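Local coordinates for mandelate racemase/muconate lactonizing enzyme, C-terminal domain protein (PDB 4DWD) that binds magnesium as a member of the mandelate racemase/muconate lactonizing family of the enolase superfamily, and may act as a hydro-lyase, at residues V304-N309 / K321-A326. Numbering follows the deposited sequence.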
# COMPACT_ATOMS: atom_id res chain seq x y z
N VAL B 304 19.31 -40.39 3.06
CA VAL B 304 20.09 -39.23 3.54
C VAL B 304 19.23 -37.98 3.76
O VAL B 304 19.30 -37.36 4.82
CB VAL B 304 21.30 -38.93 2.63
CG1 VAL B 304 22.06 -37.67 3.05
CG2 VAL B 304 22.26 -40.11 2.63
N GLY B 305 18.40 -37.63 2.78
CA GLY B 305 17.56 -36.43 2.91
C GLY B 305 16.59 -36.52 4.07
O GLY B 305 16.34 -35.54 4.77
N HIS B 306 16.04 -37.71 4.30
CA HIS B 306 15.14 -37.90 5.42
C HIS B 306 15.85 -37.66 6.73
O HIS B 306 15.32 -36.98 7.61
CB HIS B 306 14.56 -39.30 5.39
CG HIS B 306 13.80 -39.66 6.63
ND1 HIS B 306 12.53 -39.25 6.85
CD2 HIS B 306 14.17 -40.42 7.73
CE1 HIS B 306 12.11 -39.72 8.03
NE2 HIS B 306 13.11 -40.45 8.57
N PHE B 307 17.05 -38.21 6.86
CA PHE B 307 17.80 -38.05 8.11
C PHE B 307 18.16 -36.59 8.36
O PHE B 307 18.01 -36.09 9.47
CB PHE B 307 19.03 -38.95 8.11
CG PHE B 307 18.76 -40.34 8.61
CD1 PHE B 307 18.01 -41.23 7.85
CD2 PHE B 307 19.27 -40.76 9.82
CE1 PHE B 307 17.76 -42.52 8.31
CE2 PHE B 307 19.03 -42.03 10.29
CZ PHE B 307 18.27 -42.92 9.54
N ALA B 308 18.63 -35.88 7.33
CA ALA B 308 18.90 -34.46 7.48
C ALA B 308 17.66 -33.70 7.93
O ALA B 308 17.70 -32.89 8.86
CB ALA B 308 19.44 -33.88 6.19
N ASN B 309 16.54 -34.00 7.27
CA ASN B 309 15.25 -33.38 7.57
C ASN B 309 14.84 -33.58 9.02
O ASN B 309 14.46 -32.62 9.70
CB ASN B 309 14.19 -33.92 6.60
CG ASN B 309 12.90 -33.10 6.59
OD1 ASN B 309 12.93 -31.88 6.56
ND2 ASN B 309 11.76 -33.80 6.59
N LYS B 321 2.85 -29.37 11.81
CA LYS B 321 2.45 -30.45 10.91
C LYS B 321 3.51 -31.54 11.01
O LYS B 321 4.64 -31.27 11.41
CB LYS B 321 2.29 -29.94 9.46
CG LYS B 321 1.34 -28.75 9.29
CD LYS B 321 -0.13 -29.14 9.34
CE LYS B 321 -1.04 -28.01 8.87
NZ LYS B 321 -0.95 -26.77 9.70
N PRO B 322 3.15 -32.78 10.67
CA PRO B 322 4.09 -33.89 10.78
C PRO B 322 5.18 -33.89 9.70
O PRO B 322 5.16 -33.08 8.78
CB PRO B 322 3.21 -35.13 10.61
CG PRO B 322 1.81 -34.65 10.82
CD PRO B 322 1.80 -33.26 10.29
N VAL B 323 6.11 -34.82 9.83
CA VAL B 323 7.19 -35.04 8.87
C VAL B 323 6.68 -35.79 7.64
O VAL B 323 6.01 -36.82 7.74
CB VAL B 323 8.31 -35.88 9.53
CG1 VAL B 323 9.42 -36.17 8.52
CG2 VAL B 323 8.87 -35.17 10.75
N GLU B 324 7.01 -35.29 6.45
CA GLU B 324 6.60 -35.94 5.21
C GLU B 324 7.20 -37.33 5.00
O GLU B 324 8.41 -37.52 5.14
CB GLU B 324 6.92 -35.06 4.00
CG GLU B 324 6.37 -35.66 2.71
CD GLU B 324 6.34 -34.70 1.53
OE1 GLU B 324 7.00 -33.64 1.56
OE2 GLU B 324 5.67 -35.05 0.54
N LEU B 325 6.32 -38.29 4.69
CA LEU B 325 6.70 -39.64 4.27
C LEU B 325 6.05 -39.94 2.92
O LEU B 325 4.86 -40.29 2.82
CB LEU B 325 6.32 -40.68 5.33
CG LEU B 325 6.64 -42.14 4.95
CD1 LEU B 325 8.15 -42.35 4.80
CD2 LEU B 325 6.05 -43.09 5.98
N ALA B 326 6.85 -39.79 1.86
CA ALA B 326 6.33 -39.88 0.50
C ALA B 326 6.36 -41.30 -0.09
O ALA B 326 6.80 -42.25 0.56
CB ALA B 326 7.05 -38.88 -0.41
O HOH W 1 11.41 -36.75 5.73
O HOH W 2 8.85 -32.83 6.39
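N309 reaches from helix 304-314 to V323 on strand 323-325, and two waters complete the link. The N309 CB points toward the strand. CG lies anti to the backbone N (chi1 -166°), which carries the amide away from the helix. At the tip, ND2 touches V323 CG1 at 3.8 Å, and the two side chains pass alongside one another, running opposite ways. N309 also packs on the loop residues P297 and Q299. The same ND2 donates to both waters. Water 1 lies 3.1 Å from N309 ND2 and donates to E324 O at 3.2 Å. Water 2 takes a bond from E324 N, 3.1 Å away. Through the two waters, one amide nitrogen is linked to both the N and the O of E324; no direct hydrogen bond joins the segments. H306, one turn earlier, holds water 1 through ND1 at 3.0 Å. Its CE1 meets V323 CG1 obliquely at 4.5 Å. The H306 ring also packs edge-to-face with F347 of strand 346-348. The contact is buried within the TIM-barrel-like domain. Helix 304-314 and the strand after it form a helix-to-strand step of the barrel, and V323 and L325 pair that strand in parallel with 125-132, the sheet's first strand in chain order.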